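Local coordinates for MOG1 protein (Saccharomyces cerevisiae, PDB 1JHS) that binds the Ran-family GTPase Gsp1 and takes part in the Ran system for nuclear protein import and poly(A)+ mRNA export, at residues 17-22 with 47-52; 88-93 with 106-111; 126-131 with 139-144. The protein carries 1 engineered substitution. One frame throughout, in Å; residues are numbered along the deposited sequence.

Contact 1 of 3, residues 17-22 with 47-52; sequences VPPGFI and FEDGLA
Pro18 meets Leu51 across this contact, its ring carbon CG lying 3.5 Å from the leucine methyl CD1, with the two side chains at about a right angle. The same methyl touches the ring of Phe21, 3.9 Å from CE1, so one branch of Leu51 serves two partners. Beside this, Pro19 slides along Phe47 in the opposite direction and sets CG 3.8 Å from CD2 of that ring. No hydrogen bond joins the segments. Proline suits these positions because it offers a rigid apolar surface and has no amide hydrogen to satisfy.

The prolines are positioned by a type II turn from Pro18 to Phe21, and Pro18 CD lies over the centre of the Phe21 ring, 3.9 Å above its plane. Gly20 takes the backbone angles of that turn, phi 88°, where a side chain would jam against the preceding carbonyl oxygen. Further out, Arg41 forms a salt bridge with Asp49 OD1, hydrogen-bonds Pro19 O and makes a cation-pi contact with Phe47. Helix 163-178 also packs on Pro18 and Leu51. The chemistry is therefore divided: apolar surfaces fit together directly, while Arg41 supplies polar ties to both segments.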
ATOM      1  N   VAL A  17      -9.983   2.643  -6.172  1.00 10.83           N
ATOM      2  CA  VAL A  17      -9.579   3.478  -5.044  1.00 11.81           C
ATOM      3  C   VAL A  17     -10.860   4.004  -4.371  1.00 11.52           C
ATOM      4  O   VAL A  17     -11.945   4.035  -4.986  1.00 12.00           O
ATOM      5  CB  VAL A  17      -8.638   4.683  -5.433  1.00 12.05           C
ATOM      6  CG1 VAL A  17      -7.407   4.171  -6.200  1.00 11.94           C
ATOM      7  CG2 VAL A  17      -9.402   5.730  -6.219  1.00 12.19           C
ATOM      8  N   PRO A  18     -10.770   4.406  -3.092  1.00 11.10           N
ATOM      9  CA  PRO A  18     -11.973   4.907  -2.414  1.00 11.98           C
ATOM     10  C   PRO A  18     -12.458   6.252  -2.919  1.00 11.68           C
ATOM     11  O   PRO A  18     -11.691   7.037  -3.469  1.00 11.20           O
ATOM     12  CB  PRO A  18     -11.536   5.047  -0.949  1.00 11.52           C
ATOM     13  CG  PRO A  18     -10.341   4.127  -0.826  1.00 11.39           C
ATOM     14  CD  PRO A  18      -9.637   4.350  -2.163  1.00 11.40           C
ATOM     15  N   PRO A  19     -13.755   6.537  -2.716  1.00 11.36           N
ATOM     16  CA  PRO A  19     -14.251   7.838  -3.165  1.00 12.09           C
ATOM     17  C   PRO A  19     -13.570   8.935  -2.324  1.00 11.96           C
ATOM     18  O   PRO A  19     -13.170   8.704  -1.176  1.00 11.62           O
ATOM     19  CB  PRO A  19     -15.761   7.744  -2.920  1.00 11.78           C
ATOM     20  CG  PRO A  19     -15.914   6.651  -1.859  1.00 12.08           C
ATOM     21  CD  PRO A  19     -14.855   5.656  -2.270  1.00 11.74           C
ATOM     22  N   GLY A  20     -13.391  10.107  -2.912  1.00 12.28           N
ATOM     23  CA  GLY A  20     -12.757  11.193  -2.182  1.00 13.04           C
ATOM     24  C   GLY A  20     -11.242  11.193  -2.284  1.00 13.45           C
ATOM     25  O   GLY A  20     -10.585  12.074  -1.706  1.00 13.40           O
ATOM     26  N   PHE A  21     -10.681  10.209  -2.990  1.00 13.49           N
ATOM     27  CA  PHE A  21      -9.230  10.127  -3.160  1.00 14.07           C
ATOM     28  C   PHE A  21      -8.908  10.738  -4.518  1.00 15.04           C
ATOM     29  O   PHE A  21      -9.519  10.375  -5.521  1.00 15.75           O
ATOM     30  CB  PHE A  21      -8.744   8.672  -3.121  1.00 13.12           C
ATOM     31  CG  PHE A  21      -8.499   8.150  -1.736  1.00 12.51           C
ATOM     32  CD1 PHE A  21      -9.545   8.037  -0.822  1.00 12.01           C
ATOM     33  CD2 PHE A  21      -7.211   7.755  -1.338  1.00 12.24           C
ATOM     34  CE1 PHE A  21      -9.320   7.541   0.467  1.00 11.48           C
ATOM     35  CE2 PHE A  21      -6.983   7.259  -0.053  1.00 11.84           C
ATOM     36  CZ  PHE A  21      -8.049   7.154   0.855  1.00 11.61           C
ATOM     37  N   ILE A  22      -7.962  11.667  -4.545  1.00 15.50           N
ATOM     38  CA  ILE A  22      -7.605  12.332  -5.780  1.00 15.95           C
ATOM     39  C   ILE A  22      -6.300  11.799  -6.356  1.00 15.64           C
ATOM     40  O   ILE A  22      -5.401  11.379  -5.620  1.00 14.91           O
ATOM     41  CB  ILE A  22      -7.467  13.858  -5.556  1.00 16.85           C
ATOM     42  CG1 ILE A  22      -6.990  14.544  -6.837  1.00 18.03           C
ATOM     43  CG2 ILE A  22      -6.476  14.124  -4.462  1.00 17.82           C
ATOM     44  CD1 ILE A  22      -6.934  16.058  -6.710  1.00 20.05           C
ATOM     45  N   PHE A  47     -18.338   8.714   5.131  1.00 37.80           N
ATOM     46  CA  PHE A  47     -18.305   7.566   4.256  1.00 37.04           C
ATOM     47  C   PHE A  47     -18.348   6.392   5.218  1.00 36.10           C
ATOM     48  O   PHE A  47     -17.818   6.468   6.332  1.00 36.02           O
ATOM     49  CB  PHE A  47     -17.025   7.553   3.424  1.00 37.60           C
ATOM     50  CG  PHE A  47     -16.875   8.746   2.520  1.00 38.14           C
ATOM     51  CD1 PHE A  47     -16.412   9.960   3.016  1.00 38.49           C
ATOM     52  CD2 PHE A  47     -17.184   8.654   1.167  1.00 38.47           C
ATOM     53  CE1 PHE A  47     -16.251  11.061   2.173  1.00 38.76           C
ATOM     54  CE2 PHE A  47     -17.029   9.748   0.320  1.00 38.77           C
ATOM     55  CZ  PHE A  47     -16.559  10.957   0.827  1.00 38.83           C
ATOM     56  N   GLU A  48     -18.994   5.318   4.802  1.00 34.81           N
ATOM     57  CA  GLU A  48     -19.116   4.146   5.657  1.00 33.74           C
ATOM     58  C   GLU A  48     -17.899   3.231   5.523  1.00 32.28           C
ATOM     59  O   GLU A  48     -17.914   2.077   5.965  1.00 32.38           O
ATOM     60  CB  GLU A  48     -20.406   3.421   5.283  1.00 34.71           C
ATOM     61  CG  GLU A  48     -21.571   4.387   5.140  1.00 36.05           C
ATOM     62  CD  GLU A  48     -21.666   5.352   6.316  1.00 36.90           C
ATOM     63  OE1 GLU A  48     -21.952   4.895   7.450  1.00 37.59           O
ATOM     64  OE2 GLU A  48     -21.443   6.570   6.111  1.00 37.63           O
ATOM     65  N   ASP A  49     -16.853   3.802   4.927  1.00 30.36           N
ATOM     66  CA  ASP A  49     -15.554   3.195   4.621  1.00 28.44           C
ATOM     67  C   ASP A  49     -14.672   2.701   5.753  1.00 26.53           C
ATOM     68  O   ASP A  49     -13.977   1.695   5.618  1.00 26.32           O
ATOM     69  CB  ASP A  49     -14.682   4.209   3.838  1.00 29.16           C
ATOM     70  CG  ASP A  49     -14.958   4.180   2.382  1.00 29.94           C
ATOM     71  OD1 ASP A  49     -14.098   4.617   1.604  1.00 30.06           O
ATOM     72  OD2 ASP A  49     -16.057   3.694   2.013  1.00 31.43           O
ATOM     73  N   GLY A  50     -14.643   3.464   6.834  1.00 24.53           N
ATOM     74  CA  GLY A  50     -13.776   3.129   7.939  1.00 21.96           C
ATOM     75  C   GLY A  50     -12.470   3.906   7.796  1.00 20.25           C
ATOM     76  O   GLY A  50     -11.612   3.829   8.666  1.00 19.84           O
ATOM     77  N   LEU A  51     -12.319   4.649   6.700  1.00 18.67           N
ATOM     78  CA  LEU A  51     -11.103   5.440   6.465  1.00 17.27           C
ATOM     79  C   LEU A  51     -11.233   6.826   7.103  1.00 16.34           C
ATOM     80  O   LEU A  51     -12.335   7.268   7.418  1.00 16.46           O
ATOM     81  CB  LEU A  51     -10.845   5.592   4.957  1.00 16.65           C
ATOM     82  CG  LEU A  51     -10.730   4.288   4.161  1.00 16.33           C
ATOM     83  CD1 LEU A  51     -10.369   4.562   2.685  1.00 16.57           C
ATOM     84  CD2 LEU A  51      -9.661   3.429   4.822  1.00 16.49           C
ATOM     85  N   ALA A  52     -10.110   7.501   7.329  1.00 15.49           N
ATOM     86  CA  ALA A  52     -10.166   8.844   7.911  1.00 14.33           C
ATOM     87  C   ALA A  52      -9.935   9.830   6.758  1.00 13.86           C
ATOM     88  O   ALA A  52     -10.653   9.763   5.751  1.00 13.55           O
ATOM     89  CB  ALA A  52      -9.102   8.987   9.012  1.00 14.81           C
TER

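Contact 2 of 3, residues 88-93 with 106-111; sequences TKWEAL and GLVMEV
Trp90 turns its CG between the backbone N and the carbonyl carbon (chi1 49°), which brings the indole against Val108, whose CG1 is anti to its own backbone N (chi1 168°). That methyl lies 3.6 Å from Trp90 CE3, while CG2 reaches CE3 and CZ3. Glu91 extends its chain beside Met109, pointing the same way, and the methyl CE, turned back by the bend at the end of the methionine, is 3.6 Å from OE1 and 3.7 Å from Leu93 CD2. Val111 CG1 crosses the glutamate stem, 3.6 Å from its CG. Flexible methionine can serve both neighbours, and branched valine gives two methyls to the indole.

The antiparallel backbones are joined by four hydrogen bonds, among them the nearly straight Val111 N to Lys89 O, 2.8 Å at 178°. Thr88 and Lys89 both face Ala112 in a classic bulge. Trp90 NE1 bonds Glu79 of helix 70-83, which also packs on Val108. Were the indole replaced by an alanine here, the Val108 methyls would probably lose their aromatic neighbour and Glu79 its indole N-H donor. The hairpin thus combines backbone bonding with an apolar face toward the helix and a Glu91-bearing face of mixed character.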
ATOM      1  N   THR A  88      14.626  -0.200  11.060  1.00 11.99           N
ATOM      2  CA  THR A  88      15.620  -1.277  11.016  1.00 12.50           C
ATOM      3  C   THR A  88      14.990  -2.652  11.248  1.00 12.65           C
ATOM      4  O   THR A  88      15.606  -3.684  10.953  1.00 13.30           O
ATOM      5  CB  THR A  88      16.706  -1.062  12.051  1.00 12.19           C
ATOM      6  OG1 THR A  88      16.078  -0.772  13.298  1.00 12.16           O
ATOM      7  CG2 THR A  88      17.632   0.103  11.620  1.00 12.20           C
ATOM      8  N   LYS A  89      13.784  -2.672  11.803  1.00 12.83           N
ATOM      9  CA  LYS A  89      13.063  -3.931  12.015  1.00 13.14           C
ATOM     10  C   LYS A  89      11.589  -3.618  11.916  1.00 12.31           C
ATOM     11  O   LYS A  89      11.124  -2.585  12.394  1.00 11.67           O
ATOM     12  CB  LYS A  89      13.345  -4.540  13.397  1.00 14.35           C
ATOM     13  CG  LYS A  89      14.825  -4.772  13.658  1.00 16.82           C
ATOM     14  CD  LYS A  89      15.076  -5.545  14.943  1.00 18.55           C
ATOM     15  CE  LYS A  89      16.593  -5.758  15.111  1.00 19.61           C
ATOM     16  NZ  LYS A  89      16.840  -6.747  16.180  1.00 20.70           N
ATOM     17  N   TRP A  90      10.846  -4.520  11.300  1.00 11.88           N
ATOM     18  CA  TRP A  90       9.421  -4.304  11.162  1.00 11.89           C
ATOM     19  C   TRP A  90       8.697  -5.614  11.363  1.00 12.16           C
ATOM     20  O   TRP A  90       9.312  -6.701  11.323  1.00 11.65           O
ATOM     21  CB  TRP A  90       9.077  -3.736   9.766  1.00 11.42           C
ATOM     22  CG  TRP A  90       9.690  -4.490   8.588  1.00 11.36           C
ATOM     23  CD1 TRP A  90      10.922  -4.276   8.030  1.00 11.24           C
ATOM     24  CD2 TRP A  90       9.088  -5.556   7.836  1.00 11.39           C
ATOM     25  NE1 TRP A  90      11.124  -5.138   6.974  1.00 11.64           N
ATOM     26  CE2 TRP A  90      10.012  -5.933   6.830  1.00 11.86           C
ATOM     27  CE3 TRP A  90       7.862  -6.224   7.910  1.00 11.18           C
ATOM     28  CZ2 TRP A  90       9.745  -6.960   5.901  1.00 11.87           C
ATOM     29  CZ3 TRP A  90       7.592  -7.252   6.983  1.00 11.56           C
ATOM     30  CH2 TRP A  90       8.534  -7.600   5.991  1.00 12.28           C
ATOM     31  N   GLU A  91       7.394  -5.523  11.574  1.00 12.90           N
ATOM     32  CA  GLU A  91       6.618  -6.738  11.732  1.00 13.96           C
ATOM     33  C   GLU A  91       5.385  -6.707  10.851  1.00 13.49           C
ATOM     34  O   GLU A  91       4.855  -5.629  10.529  1.00 12.76           O
ATOM     35  CB  GLU A  91       6.238  -6.961  13.197  1.00 15.53           C
ATOM     36  CG  GLU A  91       5.290  -5.974  13.843  1.00 18.26           C
ATOM     37  CD  GLU A  91       5.035  -6.334  15.329  1.00 19.85           C
ATOM     38  OE1 GLU A  91       4.176  -5.684  15.969  1.00 21.69           O
ATOM     39  OE2 GLU A  91       5.698  -7.264  15.848  1.00 21.29           O
ATOM     40  N   ALA A  92       4.965  -7.891  10.421  1.00 13.45           N
ATOM     41  CA  ALA A  92       3.785  -8.007   9.591  1.00 13.81           C
ATOM     42  C   ALA A  92       2.619  -8.205  10.543  1.00 14.23           C
ATOM     43  O   ALA A  92       2.531  -9.252  11.188  1.00 14.32           O
ATOM     44  CB  ALA A  92       3.927  -9.211   8.647  1.00 14.19           C
ATOM     45  N   LEU A  93       1.749  -7.200  10.652  1.00 14.28           N
ATOM     46  CA  LEU A  93       0.580  -7.291  11.525  1.00 14.85           C
ATOM     47  C   LEU A  93      -0.457  -8.239  10.936  1.00 15.36           C
ATOM     48  O   LEU A  93      -1.238  -8.853  11.665  1.00 15.10           O
ATOM     49  CB  LEU A  93      -0.065  -5.917  11.720  1.00 14.97           C
ATOM     50  CG  LEU A  93       0.838  -4.804  12.255  1.00 15.39           C
ATOM     51  CD1 LEU A  93       0.009  -3.581  12.554  1.00 15.11           C
ATOM     52  CD2 LEU A  93       1.558  -5.281  13.500  1.00 15.83           C
ATOM     53  N   GLY A 106      -0.093  -7.632   2.950  1.00  9.69           N
ATOM     54  CA  GLY A 106       0.145  -7.589   4.383  1.00  9.73           C
ATOM     55  C   GLY A 106       0.110  -6.155   4.901  1.00  9.85           C
ATOM     56  O   GLY A 106       0.085  -5.206   4.104  1.00  9.65           O
ATOM     57  N   LEU A 107       0.029  -6.013   6.225  1.00  9.94           N
ATOM     58  CA  LEU A 107       0.079  -4.706   6.888  1.00 10.36           C
ATOM     59  C   LEU A 107       1.425  -4.771   7.625  1.00 10.70           C
ATOM     60  O   LEU A 107       1.743  -5.775   8.259  1.00 10.59           O
ATOM     61  CB  LEU A 107      -1.033  -4.551   7.917  1.00 10.63           C
ATOM     62  CG  LEU A 107      -2.462  -4.356   7.438  1.00 10.67           C
ATOM     63  CD1 LEU A 107      -3.321  -4.230   8.691  1.00 11.29           C
ATOM     64  CD2 LEU A 107      -2.578  -3.100   6.580  1.00 10.97           C
ATOM     65  N   VAL A 108       2.188  -3.698   7.567  1.00 11.23           N
ATOM     66  CA  VAL A 108       3.527  -3.676   8.148  1.00 11.90           C
ATOM     67  C   VAL A 108       3.709  -2.488   9.084  1.00 11.93           C
ATOM     68  O   VAL A 108       3.132  -1.431   8.859  1.00 10.61           O
ATOM     69  CB  VAL A 108       4.548  -3.588   6.989  1.00 12.53           C
ATOM     70  CG1 VAL A 108       5.951  -3.254   7.510  1.00 13.74           C
ATOM     71  CG2 VAL A 108       4.544  -4.940   6.226  1.00 12.76           C
ATOM     72  N   MET A 109       4.515  -2.677  10.128  1.00 12.33           N
ATOM     73  CA  MET A 109       4.749  -1.606  11.081  1.00 13.41           C
ATOM     74  C   MET A 109       6.161  -1.710  11.622  1.00 12.84           C
ATOM     75  O   MET A 109       6.649  -2.806  11.940  1.00 12.92           O
ATOM     76  CB  MET A 109       3.767  -1.722  12.249  1.00 14.54           C
ATOM     77  CG  MET A 109       3.772  -0.536  13.224  1.00 16.41           C
ATOM     78  SD  MET A 109       2.566  -0.860  14.569  1.00 18.86           S
ATOM     79  CE  MET A 109       3.221  -2.351  15.141  1.00 18.41           C
ATOM     80  N   GLU A 110       6.824  -0.563  11.701  1.00 13.05           N
ATOM     81  CA  GLU A 110       8.180  -0.498  12.238  1.00 12.94           C
ATOM     82  C   GLU A 110       8.130  -0.891  13.712  1.00 12.90           C
ATOM     83  O   GLU A 110       7.175  -0.534  14.410  1.00 12.91           O
ATOM     84  CB  GLU A 110       8.700   0.949  12.155  1.00 13.24           C
ATOM     85  CG  GLU A 110       9.822   1.288  13.161  1.00 13.25           C
ATOM     86  CD  GLU A 110      10.296   2.718  13.024  1.00 13.52           C
ATOM     87  OE1 GLU A 110      10.798   3.054  11.932  1.00 13.57           O
ATOM     88  OE2 GLU A 110      10.164   3.506  13.999  1.00 13.84           O
ATOM     89  N   VAL A 111       9.127  -1.639  14.181  1.00 12.17           N
ATOM     90  CA  VAL A 111       9.203  -1.936  15.608  1.00 11.79           C
ATOM     91  C   VAL A 111      10.553  -1.424  16.125  1.00 11.45           C
ATOM     92  O   VAL A 111      10.752  -1.293  17.329  1.00 11.55           O
ATOM     93  CB  VAL A 111       9.006  -3.450  15.937  1.00 11.66           C
ATOM     94  CG1 VAL A 111       7.562  -3.840  15.632  1.00 12.31           C
ATOM     95  CG2 VAL A 111      10.008  -4.325  15.192  1.00 12.06           C
TER

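Contact 3 of 3, residues 126-131 with 139-144; sequences IGVALI and DVVISI
Gly127 and Ile144 form one hydrogen-bonded pair of this antiparallel hairpin, with Gly127 N 2.8 Å from Ile144 O and a second bond returning from Ile144 N to Gly127 O. Ala129 with Ile142 and Ile131 with Val140 repeat the reciprocal arrangement, giving six backbone hydrogen bonds. Between them, the non-hydrogen-bonded pairs Val128 with Ser143 and Leu130 with Val141 add CA-H...O contacts, such as Ser143 CA to Gly127 O at 3.2 Å. The strand axes run at 167° to one another.

Apolar contacts occur on both faces. On the face of Ala129 and Ile131, Ile131 CB lies 3.9 Å from Val140 CB, and its CD1 meets CD1 of Ile142 at 4.1 Å. Beta-branched residues suit these extended strands, and the small Ala129 is consistent with the close approach of helix 163-178, whose Leu172 and Val176 touch it. On the face of Val128 and Leu130, Val128 CG1 touches Val141 CG1 at 4.0 Å. Leu130 holds CG anti to its backbone N (chi1 167°), and the next torsion carries CD1 across to Asp139 CG, 3.7 Å away.

The buried charge is answered outside the hairpin: Asp139 OD1 forms a salt bridge with Arg132, while OD2 accepts hydrogen bonds from His77 NE2 and Val65 N. An aspartate suits this place because its two oxygens can serve several donors.

Helix 70-83 packs on Val128, Leu130 and Val141, and helix 163-178 on Ala129 and Ile144 across the sheet. Strands 103-113 and 56-63 flank the hairpin, placing it in the interior of the sheet between the two helices.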
ATOM      1  N   ILE A 126       1.753   0.498   7.190  1.00  9.34           N
ATOM      2  CA  ILE A 126       1.763   0.571   5.736  1.00  9.39           C
ATOM      3  C   ILE A 126       1.197  -0.712   5.176  1.00  8.72           C
ATOM      4  O   ILE A 126       1.655  -1.802   5.527  1.00  9.03           O
ATOM      5  CB  ILE A 126       3.216   0.757   5.174  1.00 10.19           C
ATOM      6  CG1 ILE A 126       3.900   1.984   5.812  1.00 10.89           C
ATOM      7  CG2 ILE A 126       3.155   0.953   3.643  1.00  9.43           C
ATOM      8  CD1 ILE A 126       5.424   2.002   5.619  1.00 11.81           C
ATOM      9  N   GLY A 127       0.166  -0.600   4.348  1.00  8.17           N
ATOM     10  CA  GLY A 127      -0.370  -1.808   3.748  1.00  7.66           C
ATOM     11  C   GLY A 127       0.520  -2.026   2.537  1.00  7.31           C
ATOM     12  O   GLY A 127       0.773  -1.088   1.796  1.00  7.16           O
ATOM     13  N   VAL A 128       1.023  -3.234   2.324  1.00  6.85           N
ATOM     14  CA  VAL A 128       1.876  -3.445   1.152  1.00  6.75           C
ATOM     15  C   VAL A 128       1.413  -4.672   0.375  1.00  6.56           C
ATOM     16  O   VAL A 128       1.218  -5.736   0.964  1.00  5.78           O
ATOM     17  CB  VAL A 128       3.349  -3.678   1.548  1.00  6.53           C
ATOM     18  CG1 VAL A 128       4.213  -3.889   0.285  1.00  6.71           C
ATOM     19  CG2 VAL A 128       3.870  -2.482   2.348  1.00  6.86           C
ATOM     20  N   ALA A 129       1.235  -4.519  -0.936  1.00  6.58           N
ATOM     21  CA  ALA A 129       0.852  -5.651  -1.764  1.00  7.14           C
ATOM     22  C   ALA A 129       1.859  -5.821  -2.887  1.00  7.56           C
ATOM     23  O   ALA A 129       2.410  -4.844  -3.390  1.00  7.73           O
ATOM     24  CB  ALA A 129      -0.532  -5.450  -2.348  1.00  7.20           C
ATOM     25  N   LEU A 130       2.116  -7.075  -3.255  1.00  8.16           N
ATOM     26  CA  LEU A 130       3.025  -7.379  -4.352  1.00  8.29           C
ATOM     27  C   LEU A 130       2.215  -8.155  -5.373  1.00  8.34           C
ATOM     28  O   LEU A 130       1.498  -9.083  -5.005  1.00  8.10           O
ATOM     29  CB  LEU A 130       4.177  -8.256  -3.865  1.00  8.31           C
ATOM     30  CG  LEU A 130       5.031  -8.890  -4.974  1.00  8.29           C
ATOM     31  CD1 LEU A 130       5.703  -7.799  -5.879  1.00  8.28           C
ATOM     32  CD2 LEU A 130       6.101  -9.771  -4.303  1.00  8.01           C
ATOM     33  N   ILE A 131       2.303  -7.752  -6.640  1.00  8.63           N
ATOM     34  CA  ILE A 131       1.633  -8.442  -7.738  1.00  8.58           C
ATOM     35  C   ILE A 131       2.778  -8.691  -8.723  1.00  8.82           C
ATOM     36  O   ILE A 131       3.303  -7.748  -9.313  1.00  8.62           O
ATOM     37  CB  ILE A 131       0.564  -7.555  -8.415  1.00  8.68           C
ATOM     38  CG1 ILE A 131      -0.559  -7.257  -7.414  1.00  8.39           C
ATOM     39  CG2 ILE A 131      -0.015  -8.289  -9.621  1.00  9.52           C
ATOM     40  CD1 ILE A 131      -1.572  -6.173  -7.854  1.00  7.64           C
ATOM     41  N   ASP A 139       7.558  -6.266 -10.980  1.00 11.52           N
ATOM     42  CA  ASP A 139       6.975  -6.555  -9.666  1.00 10.87           C
ATOM     43  C   ASP A 139       6.174  -5.280  -9.341  1.00 10.11           C
ATOM     44  O   ASP A 139       6.762  -4.197  -9.198  1.00  9.67           O
ATOM     45  CB  ASP A 139       8.060  -6.746  -8.586  1.00 11.26           C
ATOM     46  CG  ASP A 139       8.431  -8.214  -8.377  1.00 12.02           C
ATOM     47  OD1 ASP A 139       7.696  -9.090  -8.915  1.00 11.76           O
ATOM     48  OD2 ASP A 139       9.438  -8.491  -7.662  1.00 12.10           O
ATOM     49  N   VAL A 140       4.845  -5.397  -9.308  1.00  9.46           N
ATOM     50  CA  VAL A 140       4.000  -4.238  -8.973  1.00  8.64           C
ATOM     51  C   VAL A 140       3.898  -4.151  -7.448  1.00  8.66           C
ATOM     52  O   VAL A 140       3.474  -5.119  -6.811  1.00  8.48           O
ATOM     53  CB  VAL A 140       2.589  -4.396  -9.515  1.00  8.88           C
ATOM     54  CG1 VAL A 140       1.747  -3.140  -9.163  1.00  7.77           C
ATOM     55  CG2 VAL A 140       2.646  -4.624 -11.031  1.00  8.43           C
ATOM     56  N   VAL A 141       4.259  -3.000  -6.868  1.00  8.14           N
ATOM     57  CA  VAL A 141       4.169  -2.837  -5.413  1.00  7.98           C
ATOM     58  C   VAL A 141       3.144  -1.736  -5.099  1.00  8.38           C
ATOM     59  O   VAL A 141       3.262  -0.613  -5.566  1.00  8.07           O
ATOM     60  CB  VAL A 141       5.547  -2.501  -4.771  1.00  8.23           C
ATOM     61  CG1 VAL A 141       5.409  -2.311  -3.246  1.00  8.05           C
ATOM     62  CG2 VAL A 141       6.543  -3.649  -5.045  1.00  8.08           C
ATOM     63  N   ILE A 142       2.117  -2.095  -4.336  1.00  8.70           N
ATOM     64  CA  ILE A 142       1.083  -1.131  -3.961  1.00  8.69           C
ATOM     65  C   ILE A 142       1.279  -0.842  -2.479  1.00  8.90           C
ATOM     66  O   ILE A 142       1.311  -1.789  -1.673  1.00  9.08           O
ATOM     67  CB  ILE A 142      -0.347  -1.695  -4.170  1.00  9.24           C
ATOM     68  CG1 ILE A 142      -0.567  -2.060  -5.649  1.00  9.43           C
ATOM     69  CG2 ILE A 142      -1.387  -0.627  -3.789  1.00  9.19           C
ATOM     70  CD1 ILE A 142      -2.024  -2.485  -6.020  1.00 10.34           C
ATOM     71  N   SER A 143       1.456   0.436  -2.116  1.00  8.70           N
ATOM     72  CA  SER A 143       1.627   0.788  -0.701  1.00  8.55           C
ATOM     73  C   SER A 143       0.548   1.776  -0.279  1.00  8.29           C
ATOM     74  O   SER A 143       0.169   2.662  -1.048  1.00  8.42           O
ATOM     75  CB  SER A 143       3.029   1.380  -0.404  1.00  8.40           C
ATOM     76  OG  SER A 143       3.440   2.404  -1.308  1.00 10.01           O
ATOM     77  N   ILE A 144       0.021   1.586   0.926  1.00  8.38           N
ATOM     78  CA  ILE A 144      -0.999   2.483   1.440  1.00  7.96           C
ATOM     79  C   ILE A 144      -0.503   2.902   2.814  1.00  8.56           C
ATOM     80  O   ILE A 144      -0.365   2.073   3.706  1.00  8.07           O
ATOM     81  CB  ILE A 144      -2.386   1.797   1.564  1.00  7.38           C
ATOM     82  CG1 ILE A 144      -2.824   1.227   0.199  1.00  6.81           C
ATOM     83  CG2 ILE A 144      -3.427   2.849   2.078  1.00  6.64           C
ATOM     84  CD1 ILE A 144      -4.223   0.508   0.187  1.00  6.38           C
TER

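Overall arrangement
Along the chain the three contacts follow in series, and all reach the same seven-stranded antiparallel sheet. Contact 3 lies near the middle of the molecule, its centre about 14 Å from that of contact 2 and about 18 Å from that of contact 1; contacts 1 and 2 are about 24 Å apart between centres. Contacts 2 and 3 join directly, since strands 103-113 and 124-133 are neighbours, with probable backbone hydrogen bonds from Val128 N to Gly106 O and from Val108 N to Ile126 O. Contact 1 lies by the outermost strand 21-23, whereas contact 2 includes part of strand 87-99, outermost at the other margin. Helix 163-178 touches all three, so opposite sheet margins and the central hairpin share one helical partner.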